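Local coordinates for phycocyanobilin lyase subunit alpha (Nostoc sp. PCC 7120, PDB 5N3U), which associates with CpcF to form a lyase that is probably required for attaching the chromophore to the phycocyanin subunit CpcA, at residues A[81-86]-A[112-117]; A[107-112]-A[149-154]; A[51-56]-A[86-91]; A[119-124]-A[156-161]. One frame throughout, in Å; residues are numbered along the deposited sequence.

Interaction 1 (A[81-86]-A[112-117]); sequences LGKLGN and LEMLKD
Met114 leaves its helix with CG anti to its own carbonyl carbon (chi1 -66°), runs straight on to SD, then bends at chi3 (76°), which carries its methyl over the carbonyl of Gly82. Met114 CE comes to 3.4 Å from Gly82 O, and Met114 SD follows at 3.7 Å. This is van der Waals packing against bare glycine backbone; a CB on Gly82 would press on the sulfur, so its absence lets the helix ends come this close. Lys83 lies alongside Met114, Lys83 CG 4.1 Å from Met114 CE, while its amine goes on to the carbonyl of Gly42. Were Met114 cut back to an alanine, the Gly82 carbonyl would probably lose its cover by SD and CE, and Lys83 CG its methyl neighbour, opening a gap between the helix ends. Leu115 CD2 makes the second touch, 3.6 Å from Gly85 CA, in a residue with positive phi (68°), and 3.8 Å from Asn86 N. In this HEAT-type array the contact joins the C-terminal ends of helices 72-83 and 102-115. Leu115 also packs on Leu93 of helix 90-96, while Leu81 and Leu84 lean on Leu55 of helix 49-58.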
loop_
_atom_site.group_PDB
_atom_site.type_symbol
_atom_site.label_atom_id
_atom_site.label_comp_id
_atom_site.label_asym_id
_atom_site.label_seq_id
_atom_site.Cartn_x
_atom_site.Cartn_y
_atom_site.Cartn_z
ATOM N N LEU A 81 -7.665 -21.303 -3.653
ATOM C CA LEU A 81 -7.276 -22.464 -4.482
ATOM C C LEU A 81 -6.968 -22.089 -5.886
ATOM O O LEU A 81 -6.076 -22.678 -6.536
ATOM C CB LEU A 81 -8.309 -23.545 -4.448
ATOM C CG LEU A 81 -8.352 -24.237 -3.119
ATOM C CD1 LEU A 81 -9.574 -25.051 -3.005
ATOM C CD2 LEU A 81 -7.139 -25.139 -3.056
ATOM N N GLY A 82 -7.629 -21.047 -6.379
ATOM C CA GLY A 82 -7.323 -20.659 -7.714
ATOM C C GLY A 82 -5.916 -20.071 -7.869
ATOM O O GLY A 82 -5.411 -20.085 -8.918
ATOM N N LYS A 83 -5.331 -19.516 -6.828
ATOM C CA LYS A 83 -4.046 -18.837 -6.885
ATOM C C LYS A 83 -2.920 -19.869 -6.730
ATOM O O LYS A 83 -1.779 -19.544 -6.958
ATOM C CB LYS A 83 -3.957 -17.826 -5.763
ATOM C CG LYS A 83 -4.924 -16.642 -6.004
ATOM C CD LYS A 83 -5.035 -15.691 -4.847
ATOM C CE LYS A 83 -4.042 -14.506 -4.887
ATOM N NZ LYS A 83 -2.593 -14.901 -5.040
ATOM N N LEU A 84 -3.255 -21.095 -6.305
ATOM C CA LEU A 84 -2.201 -22.065 -6.019
ATOM C C LEU A 84 -1.820 -22.941 -7.188
ATOM O O LEU A 84 -0.911 -23.678 -7.043
ATOM C CB LEU A 84 -2.596 -22.892 -4.795
ATOM C CG LEU A 84 -2.908 -22.055 -3.564
ATOM C CD1 LEU A 84 -3.155 -22.909 -2.359
ATOM C CD2 LEU A 84 -1.855 -21.034 -3.254
ATOM N N GLY A 85 -2.567 -22.929 -8.302
ATOM C CA GLY A 85 -2.223 -23.635 -9.481
ATOM C C GLY A 85 -2.283 -25.146 -9.385
ATOM O O GLY A 85 -1.608 -25.808 -10.142
ATOM N N ASN A 86 -3.003 -25.713 -8.433
ATOM C CA ASN A 86 -3.011 -27.159 -8.266
ATOM C C ASN A 86 -4.373 -27.729 -8.691
ATOM O O ASN A 86 -5.372 -27.552 -8.024
ATOM C CB ASN A 86 -2.692 -27.529 -6.869
ATOM C CG ASN A 86 -2.397 -29.023 -6.711
ATOM O OD1 ASN A 86 -3.005 -29.878 -7.340
ATOM N ND2 ASN A 86 -1.513 -29.319 -5.834
ATOM N N LEU A 112 -11.617 -21.651 -11.226
ATOM C CA LEU A 112 -11.602 -22.548 -12.373
ATOM C C LEU A 112 -11.111 -21.835 -13.605
ATOM O O LEU A 112 -10.410 -22.431 -14.415
ATOM C CB LEU A 112 -12.959 -23.161 -12.580
ATOM C CG LEU A 112 -13.303 -24.162 -11.500
ATOM C CD1 LEU A 112 -14.761 -24.508 -11.482
ATOM C CD2 LEU A 112 -12.523 -25.484 -11.657
ATOM N N GLU A 113 -11.438 -20.551 -13.776
ATOM C CA GLU A 113 -10.837 -19.786 -14.872
ATOM C C GLU A 113 -9.264 -19.712 -14.726
ATOM O O GLU A 113 -8.571 -19.714 -15.719
ATOM C CB GLU A 113 -11.400 -18.394 -14.862
ATOM C CG GLU A 113 -10.963 -17.470 -16.010
ATOM C CD GLU A 113 -9.583 -16.821 -15.877
ATOM O OE1 GLU A 113 -9.017 -16.666 -14.735
ATOM O OE2 GLU A 113 -9.034 -16.494 -16.976
ATOM N N MET A 114 -8.747 -19.573 -13.522
ATOM C CA MET A 114 -7.341 -19.467 -13.273
ATOM C C MET A 114 -6.665 -20.799 -13.478
ATOM O O MET A 114 -5.568 -20.862 -14.052
ATOM C CB MET A 114 -7.078 -18.943 -11.873
ATOM C CG MET A 114 -7.531 -17.521 -11.670
ATOM S SD MET A 114 -7.240 -17.043 -9.921
ATOM C CE MET A 114 -5.544 -16.829 -10.018
ATOM N N LEU A 115 -7.342 -21.878 -13.137
ATOM C CA LEU A 115 -6.715 -23.228 -13.272
ATOM C C LEU A 115 -6.754 -23.770 -14.683
ATOM O O LEU A 115 -5.970 -24.642 -14.998
ATOM C CB LEU A 115 -7.363 -24.178 -12.332
ATOM C CG LEU A 115 -7.134 -23.867 -10.871
ATOM C CD1 LEU A 115 -7.969 -24.622 -9.887
ATOM C CD2 LEU A 115 -5.688 -24.054 -10.523
ATOM N N LYS A 116 -7.655 -23.272 -15.540
ATOM C CA LYS A 116 -7.698 -23.600 -16.967
ATOM C C LYS A 116 -8.031 -25.055 -17.251
ATOM O O LYS A 116 -7.706 -25.526 -18.298
ATOM C CB LYS A 116 -6.386 -23.329 -17.760
ATOM C CG LYS A 116 -5.628 -22.096 -17.555
ATOM C CD LYS A 116 -6.277 -20.886 -18.048
ATOM C CE LYS A 116 -5.409 -19.671 -17.652
ATOM N NZ LYS A 116 -6.339 -18.587 -17.152
ATOM N N ASP A 117 -8.680 -25.749 -16.357
ATOM C CA ASP A 117 -8.983 -27.194 -16.523
ATOM C C ASP A 117 -10.343 -27.416 -17.210
ATOM O O ASP A 117 -11.416 -27.043 -16.722
ATOM C CB ASP A 117 -9.007 -27.837 -15.155
ATOM C CG ASP A 117 -8.961 -29.340 -15.196
ATOM O OD1 ASP A 117 -9.542 -29.917 -16.117
ATOM O OD2 ASP A 117 -8.399 -29.934 -14.249
#

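Interaction 2 (A[107-112]-A[149-154]); sequences AAAQSL and EAVLEA
Ala109 and Ala150 meet methyl to methyl, CB to CB at 3.8 Å, where two helices lie close together with methyl groups at the interface. Ala150 CB has a second neighbour, Gln110 CG, also at 3.8 Å; the glutamine contributes a methylene to the contact, and its chain runs on extended from there towards the amide. Ala109 CB is likewise touched twice, for Val151 CG2 approaches it at 4.2 Å. That branch stands beside the valine's backbone N, while chi1 of 164° puts CG1 anti to the same nitrogen. One turn further along, Ala154 CB packs 3.7 Å from the carbonyl oxygen Ala109 O.

The small residues are consistent with the spacing: the axes of the two segments approach to 8.2 Å, and they run nearly in the same direction, with a crossing angle of 22°. Such close side-by-side stacking of similarly directed helices is how HEAT-type arrays build a solenoid, and here it connects helix 102-115 with helix 148-157 although 36 residues separate the segments.

Around these alanines, Val151 is backed by Leu127 and Leu128. Ser111 OG bonds to the carbonyl of Ala78, tying helix 102-115 to helix 72-83. Beyond helix 148-157, Glu149 forms a salt bridge with Arg177, and Leu152 packs against Val178 of helix 176-190.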
loop_
_atom_site.group_PDB
_atom_site.type_symbol
_atom_site.label_atom_id
_atom_site.label_comp_id
_atom_site.label_asym_id
_atom_site.label_seq_id
_atom_site.Cartn_x
_atom_site.Cartn_y
_atom_site.Cartn_z
ATOM N N ALA A 107 -16.640 -17.418 -6.604
ATOM C CA ALA A 107 -15.270 -17.698 -6.269
ATOM C C ALA A 107 -14.754 -18.929 -6.971
ATOM O O ALA A 107 -13.647 -18.919 -7.472
ATOM C CB ALA A 107 -15.148 -17.902 -4.755
ATOM N N ALA A 108 -15.597 -19.950 -7.077
ATOM C CA ALA A 108 -15.211 -21.202 -7.746
ATOM C C ALA A 108 -15.018 -21.031 -9.221
ATOM O O ALA A 108 -14.049 -21.485 -9.817
ATOM C CB ALA A 108 -16.243 -22.309 -7.511
ATOM N N ALA A 109 -15.928 -20.335 -9.841
ATOM C CA ALA A 109 -15.784 -20.040 -11.257
ATOM C C ALA A 109 -14.550 -19.207 -11.541
ATOM O O ALA A 109 -13.877 -19.481 -12.532
ATOM C CB ALA A 109 -17.022 -19.339 -11.764
ATOM N N GLN A 110 -14.240 -18.226 -10.695
ATOM C CA GLN A 110 -13.015 -17.441 -10.906
ATOM C C GLN A 110 -11.767 -18.335 -10.765
ATOM O O GLN A 110 -10.831 -18.277 -11.601
ATOM C CB GLN A 110 -12.911 -16.304 -9.897
ATOM C CG GLN A 110 -13.909 -15.210 -10.140
ATOM C CD GLN A 110 -14.076 -14.258 -8.912
ATOM O OE1 GLN A 110 -13.681 -14.562 -7.765
ATOM N NE2 GLN A 110 -14.740 -13.129 -9.156
ATOM N N SER A 111 -11.781 -19.211 -9.765
ATOM C CA SER A 111 -10.624 -20.101 -9.609
ATOM C C SER A 111 -10.510 -21.132 -10.727
ATOM O O SER A 111 -9.438 -21.402 -11.175
ATOM C CB SER A 111 -10.740 -20.762 -8.232
ATOM O OG SER A 111 -10.505 -19.738 -7.286
ATOM N N LEU A 112 -11.617 -21.651 -11.226
ATOM C CA LEU A 112 -11.602 -22.548 -12.373
ATOM C C LEU A 112 -11.111 -21.835 -13.605
ATOM O O LEU A 112 -10.410 -22.431 -14.415
ATOM C CB LEU A 112 -12.959 -23.161 -12.580
ATOM C CG LEU A 112 -13.303 -24.162 -11.500
ATOM C CD1 LEU A 112 -14.761 -24.508 -11.482
ATOM C CD2 LEU A 112 -12.523 -25.484 -11.657
ATOM N N GLU A 149 -20.212 -13.225 -15.388
ATOM C CA GLU A 149 -18.929 -12.747 -15.768
ATOM C C GLU A 149 -17.846 -13.813 -15.648
ATOM O O GLU A 149 -17.112 -14.098 -16.596
ATOM C CB GLU A 149 -18.586 -11.483 -14.970
ATOM C CG GLU A 149 -17.194 -10.874 -15.229
ATOM C CD GLU A 149 -16.968 -9.508 -14.511
ATOM O OE1 GLU A 149 -17.825 -9.078 -13.714
ATOM O OE2 GLU A 149 -15.985 -8.782 -14.826
ATOM N N ALA A 150 -17.715 -14.386 -14.444
ATOM C CA ALA A 150 -16.701 -15.420 -14.175
ATOM C C ALA A 150 -16.966 -16.654 -14.922
ATOM O O ALA A 150 -16.033 -17.283 -15.407
ATOM C CB ALA A 150 -16.723 -15.705 -12.677
ATOM N N VAL A 151 -18.203 -17.041 -15.110
ATOM C CA VAL A 151 -18.506 -18.277 -15.824
ATOM C C VAL A 151 -18.098 -18.177 -17.310
ATOM O O VAL A 151 -17.518 -19.109 -17.912
ATOM C CB VAL A 151 -20.008 -18.646 -15.737
ATOM C CG1 VAL A 151 -20.425 -19.675 -16.771
ATOM C CG2 VAL A 151 -20.363 -19.114 -14.299
ATOM N N LEU A 152 -18.445 -17.060 -17.899
ATOM C CA LEU A 152 -18.104 -16.848 -19.320
ATOM C C LEU A 152 -16.564 -16.789 -19.464
ATOM O O LEU A 152 -16.013 -17.388 -20.347
ATOM C CB LEU A 152 -18.692 -15.522 -19.788
ATOM C CG LEU A 152 -20.234 -15.567 -19.965
ATOM C CD1 LEU A 152 -20.802 -14.187 -19.989
ATOM C CD2 LEU A 152 -20.682 -16.477 -21.101
ATOM N N GLU A 153 -15.913 -16.032 -18.633
ATOM C CA GLU A 153 -14.457 -15.950 -18.683
ATOM C C GLU A 153 -13.897 -17.347 -18.524
ATOM O O GLU A 153 -12.981 -17.750 -19.268
ATOM C CB GLU A 153 -13.942 -15.092 -17.558
ATOM C CG GLU A 153 -14.131 -13.639 -17.849
ATOM C CD GLU A 153 -13.502 -12.744 -16.814
ATOM O OE1 GLU A 153 -13.111 -13.226 -15.712
ATOM O OE2 GLU A 153 -13.413 -11.531 -17.102
ATOM N N ALA A 154 -14.419 -18.107 -17.546
ATOM C CA ALA A 154 -13.888 -19.463 -17.361
ATOM C C ALA A 154 -14.041 -20.385 -18.582
ATOM O O ALA A 154 -13.132 -21.151 -18.956
ATOM C CB ALA A 154 -14.537 -20.089 -16.149
#

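Interaction 3 (A[51-56]-A[86-91]); sequences AVDALI and NRKAVP
Lys88 reaches across to Asp53 and Ile56 from an Asx turn, in which Asn86 OD1 accepts the backbone N-H of Lys88 at 2.9 Å; the turn precedes helix 90-96, which lies beside helix 49-58 in the HEAT-type array. From CB, which points toward helix 49-58, the lysine extends with CG anti to its backbone N (chi1 -171°). Lys88 CG passes Ile56 CD1 at 4.0 Å, CD and CE come alongside the aspartate oxygen, and the chain ends with Lys88 NZ 2.7 Å from Asp53 OD1 in a hydrogen-bonded salt bridge. The amine meets this oxygen from above the carboxylate, 48° out of its plane, and the two side chains cross at about a right angle. With an asparagine where Asp53 stands, the Lys88 amine is likely to lose its charged mate, and the extended chain to become freer to swing into solvent.

Away from the ion pair the contact is van der Waals packing. Ile56 CD1 fits against the backbone, 3.8 Å from Ala89 CA, and Ala89 in turn leans on Leu81 of helix 72-83. Leu55, from the same turn as Ile56, packs against that helix too, through Ala77 and Ala80. Val52 and Asn86 cross obliquely, and both valine methyls touch the amide end: Asn86 ND2 lies 3.8 Å from Val52 CG2 and 3.9 Å from Val52 CG1.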
loop_
_atom_site.group_PDB
_atom_site.type_symbol
_atom_site.label_atom_id
_atom_site.label_comp_id
_atom_site.label_asym_id
_atom_site.label_seq_id
_atom_site.Cartn_x
_atom_site.Cartn_y
_atom_site.Cartn_z
ATOM N N ALA A 51 -1.251 -27.446 2.102
ATOM C CA ALA A 51 -2.097 -26.225 2.058
ATOM C C ALA A 51 -3.283 -26.491 1.126
ATOM O O ALA A 51 -4.424 -26.330 1.506
ATOM C CB ALA A 51 -1.259 -25.079 1.586
ATOM N N VAL A 52 -2.994 -27.091 -0.005
ATOM C CA VAL A 52 -3.995 -27.416 -1.005
ATOM C C VAL A 52 -5.016 -28.344 -0.414
ATOM O O VAL A 52 -6.197 -28.104 -0.497
ATOM C CB VAL A 52 -3.350 -27.967 -2.314
ATOM C CG1 VAL A 52 -4.381 -28.483 -3.305
ATOM C CG2 VAL A 52 -2.500 -26.957 -3.022
ATOM N N ASP A 53 -4.580 -29.455 0.197
ATOM C CA ASP A 53 -5.520 -30.395 0.795
ATOM C C ASP A 53 -6.396 -29.793 1.868
ATOM O O ASP A 53 -7.601 -30.013 1.936
ATOM C CB ASP A 53 -4.749 -31.570 1.440
ATOM C CG ASP A 53 -4.036 -32.484 0.376
ATOM O OD1 ASP A 53 -4.198 -32.290 -0.860
ATOM O OD2 ASP A 53 -3.266 -33.375 0.786
ATOM N N ALA A 54 -5.796 -29.011 2.742
ATOM C CA ALA A 54 -6.564 -28.303 3.785
ATOM C C ALA A 54 -7.615 -27.336 3.222
ATOM O O ALA A 54 -8.765 -27.212 3.742
ATOM C CB ALA A 54 -5.593 -27.560 4.695
ATOM N N LEU A 55 -7.243 -26.654 2.159
ATOM C CA LEU A 55 -8.231 -25.740 1.537
ATOM C C LEU A 55 -9.354 -26.496 0.859
ATOM O O LEU A 55 -10.530 -26.089 0.939
ATOM C CB LEU A 55 -7.534 -24.782 0.595
ATOM C CG LEU A 55 -6.674 -23.754 1.279
ATOM C CD1 LEU A 55 -5.689 -23.166 0.313
ATOM C CD2 LEU A 55 -7.510 -22.666 1.965
ATOM N N ILE A 56 -9.031 -27.620 0.217
ATOM C CA ILE A 56 -10.042 -28.466 -0.342
ATOM C C ILE A 56 -11.006 -28.916 0.687
ATOM O O ILE A 56 -12.208 -28.866 0.453
ATOM C CB ILE A 56 -9.418 -29.647 -1.112
ATOM C CG1 ILE A 56 -8.713 -29.087 -2.334
ATOM C CG2 ILE A 56 -10.505 -30.737 -1.438
ATOM C CD1 ILE A 56 -7.778 -30.010 -3.102
ATOM N N ASN A 86 -3.003 -25.713 -8.433
ATOM C CA ASN A 86 -3.011 -27.159 -8.266
ATOM C C ASN A 86 -4.373 -27.729 -8.691
ATOM O O ASN A 86 -5.372 -27.552 -8.024
ATOM C CB ASN A 86 -2.692 -27.529 -6.869
ATOM C CG ASN A 86 -2.397 -29.023 -6.711
ATOM O OD1 ASN A 86 -3.005 -29.878 -7.340
ATOM N ND2 ASN A 86 -1.513 -29.319 -5.834
ATOM N N ARG A 87 -4.385 -28.453 -9.807
ATOM C CA ARG A 87 -5.624 -28.985 -10.382
ATOM C C ARG A 87 -6.245 -30.132 -9.599
ATOM O O ARG A 87 -7.368 -30.559 -9.865
ATOM C CB ARG A 87 -5.379 -29.374 -11.800
ATOM C CG ARG A 87 -4.983 -28.216 -12.680
ATOM C CD ARG A 87 -4.875 -28.686 -14.111
ATOM N NE ARG A 87 -4.741 -27.558 -15.023
ATOM C CZ ARG A 87 -5.010 -27.604 -16.320
ATOM N NH1 ARG A 87 -5.468 -28.735 -16.919
ATOM N NH2 ARG A 87 -4.801 -26.503 -17.040
ATOM N N LYS A 88 -5.567 -30.610 -8.580
ATOM C CA LYS A 88 -6.268 -31.435 -7.610
ATOM C C LYS A 88 -7.510 -30.826 -7.056
ATOM O O LYS A 88 -8.427 -31.527 -6.588
ATOM C CB LYS A 88 -5.329 -31.643 -6.400
ATOM C CG LYS A 88 -5.841 -32.656 -5.429
ATOM C CD LYS A 88 -4.817 -33.065 -4.357
ATOM C CE LYS A 88 -5.617 -34.030 -3.477
ATOM N NZ LYS A 88 -4.932 -34.493 -2.255
ATOM N N ALA A 89 -7.520 -29.468 -7.016
ATOM C CA ALA A 89 -8.708 -28.744 -6.536
ATOM C C ALA A 89 -9.938 -28.750 -7.411
ATOM O O ALA A 89 -11.045 -28.279 -6.976
ATOM C CB ALA A 89 -8.280 -27.300 -6.261
ATOM N N VAL A 90 -9.782 -29.176 -8.675
ATOM C CA VAL A 90 -10.796 -28.956 -9.670
ATOM C C VAL A 90 -12.098 -29.594 -9.310
ATOM O O VAL A 90 -13.126 -28.938 -9.348
ATOM C CB VAL A 90 -10.286 -29.252 -11.075
ATOM C CG1 VAL A 90 -11.388 -29.374 -12.122
ATOM C CG2 VAL A 90 -9.326 -28.170 -11.510
ATOM N N PRO A 91 -12.107 -30.880 -8.876
ATOM C CA PRO A 91 -13.370 -31.479 -8.564
ATOM C C PRO A 91 -14.154 -30.805 -7.417
ATOM O O PRO A 91 -15.380 -30.616 -7.540
ATOM C CB PRO A 91 -12.992 -32.938 -8.248
ATOM C CG PRO A 91 -11.787 -33.146 -9.043
ATOM C CD PRO A 91 -11.038 -31.874 -8.949
#

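Interaction 4 (A[119-124]-A[156-161]); sequences TAAPAL and GAIGAT
Ala121, near the start of helix 121-126, faces Ala160 with their CA atoms 6.3 Å apart, where the chain leaves helix 148-157 through a Schellman motif at Gly159 (phi 72°) and an inverse gamma turn centred on Ala160. Ile158, the residue just before that glycine, carries most of the contact. Its CG1 occupies the crowded position between backbone N and carbonyl carbon (chi1 75°), and from there the extended branch sends CD1 across to the other segment. Ile158 CD1 lies 3.8 Å from Ala121 CB, and Ala121 N is equally near. On its other approach Ile158 meets Leu124 tip to tip, the two CD1 atoms 3.9 Å apart. Ala160 completes the set with its CB 4.1 Å from Ala121 CB.

All are van der Waals touches, mostly between aliphatic groups, with no hydrogen bond joining the segments. The remaining Ile158 branch, CG2, packs against the backbone of Lys116 and Asp117. Leu124 is also in touch with Ala154 and Leu155 of helix 148-157, while Ala120 leans on Leu112 and on Ile94 of helix 90-96. The helix-ending Schellman turn, with an isoleucine just ahead of the glycine, thus packs the end of helix 148-157 against the start of helix 121-126 in this HEAT-type array.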
loop_
_atom_site.group_PDB
_atom_site.type_symbol
_atom_site.label_atom_id
_atom_site.label_comp_id
_atom_site.label_asym_id
_atom_site.label_seq_id
_atom_site.Cartn_x
_atom_site.Cartn_y
_atom_site.Cartn_z
ATOM N N THR A 119 -12.134 -29.921 -17.486
ATOM C CA THR A 119 -13.122 -30.791 -16.822
ATOM C C THR A 119 -14.286 -30.051 -16.125
ATOM O O THR A 119 -15.364 -30.582 -15.934
ATOM C CB THR A 119 -12.436 -31.741 -15.891
ATOM O OG1 THR A 119 -11.873 -31.061 -14.803
ATOM C CG2 THR A 119 -11.298 -32.417 -16.628
ATOM N N ALA A 120 -14.098 -28.740 -15.936
ATOM C CA ALA A 120 -15.197 -27.885 -15.435
ATOM C C ALA A 120 -16.259 -27.461 -16.450
ATOM O O ALA A 120 -17.210 -26.865 -16.081
ATOM C CB ALA A 120 -14.594 -26.689 -14.813
ATOM N N ALA A 121 -16.092 -27.738 -17.718
ATOM C CA ALA A 121 -17.016 -27.215 -18.737
ATOM C C ALA A 121 -18.520 -27.563 -18.555
ATOM O O ALA A 121 -19.395 -26.695 -18.593
ATOM C CB ALA A 121 -16.513 -27.588 -20.107
ATOM N N PRO A 122 -18.845 -28.818 -18.314
ATOM C CA PRO A 122 -20.249 -29.095 -18.153
ATOM C C PRO A 122 -20.882 -28.343 -16.969
ATOM O O PRO A 122 -22.010 -27.874 -17.049
ATOM C CB PRO A 122 -20.272 -30.635 -17.864
ATOM C CG PRO A 122 -18.963 -31.126 -18.476
ATOM C CD PRO A 122 -17.984 -30.039 -18.272
ATOM N N ALA A 123 -20.190 -28.257 -15.840
ATOM C CA ALA A 123 -20.783 -27.606 -14.709
ATOM C C ALA A 123 -20.906 -26.082 -14.946
ATOM O O ALA A 123 -21.896 -25.460 -14.543
ATOM C CB ALA A 123 -19.999 -27.872 -13.481
ATOM N N LEU A 124 -19.918 -25.504 -15.611
ATOM C CA LEU A 124 -19.989 -24.081 -16.030
ATOM C C LEU A 124 -21.101 -23.876 -16.983
ATOM O O LEU A 124 -21.835 -22.913 -16.846
ATOM C CB LEU A 124 -18.700 -23.617 -16.632
ATOM C CG LEU A 124 -17.568 -23.592 -15.587
ATOM C CD1 LEU A 124 -16.204 -23.535 -16.251
ATOM C CD2 LEU A 124 -17.745 -22.432 -14.634
ATOM N N GLY A 156 -14.202 -19.468 -21.706
ATOM C CA GLY A 156 -13.150 -19.063 -22.647
ATOM C C GLY A 156 -11.787 -19.605 -22.365
ATOM O O GLY A 156 -11.086 -20.161 -23.274
ATOM N N ALA A 157 -11.426 -19.499 -21.097
ATOM C CA ALA A 157 -10.083 -19.894 -20.624
ATOM C C ALA A 157 -9.842 -21.356 -20.725
ATOM O O ALA A 157 -8.731 -21.740 -20.981
ATOM C CB ALA A 157 -9.796 -19.418 -19.207
ATOM N N ILE A 158 -10.859 -22.176 -20.555
ATOM C CA ILE A 158 -10.698 -23.607 -20.663
ATOM C C ILE A 158 -10.899 -24.152 -22.049
ATOM O O ILE A 158 -10.848 -25.378 -22.239
ATOM C CB ILE A 158 -11.534 -24.374 -19.642
ATOM C CG1 ILE A 158 -13.012 -24.360 -20.050
ATOM C CG2 ILE A 158 -11.274 -23.805 -18.251
ATOM C CD1 ILE A 158 -13.970 -24.925 -19.071
ATOM N N GLY A 159 -11.154 -23.298 -23.032
ATOM C CA GLY A 159 -11.270 -23.766 -24.392
ATOM C C GLY A 159 -12.545 -24.555 -24.694
ATOM O O GLY A 159 -12.539 -25.402 -25.570
ATOM N N ALA A 160 -13.678 -24.233 -24.043
ATOM C CA ALA A 160 -14.907 -24.958 -24.260
ATOM C C ALA A 160 -15.645 -24.468 -25.488
ATOM O O ALA A 160 -16.668 -23.718 -25.376
ATOM C CB ALA A 160 -15.804 -24.792 -23.046
ATOM N N THR A 161 -15.179 -24.881 -26.657
ATOM C CA THR A 161 -15.790 -24.435 -27.902
ATOM C C THR A 161 -17.241 -24.845 -28.137
ATOM O O THR A 161 -17.995 -24.133 -28.799
ATOM C CB THR A 161 -14.945 -24.883 -29.111
ATOM O OG1 THR A 161 -14.678 -26.282 -28.973
ATOM C CG2 THR A 161 -13.688 -24.061 -29.153
#

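In the fold
The four contacts form a connected patch along the helical array, the centres of interactions 3 and 1 lying about 9 Å apart, those of 1 and 2 about 10 Å, and those of 2 and 4 about 10 Å, while 3 and 4 are about 19 Å apart. Their segments interleave: interaction 1 crosses both 3 and 2 along the chain, and 2 crosses 4. Asn86 belongs to interactions 1 and 3 and Leu112 to 1 and 2, while helix 102-115 serves 1 and 2 and helix 148-157 serves 2 and 4. Through these shared elements the contacts link helix 49-58 to helix 148-157, consistent with a continuous solenoid.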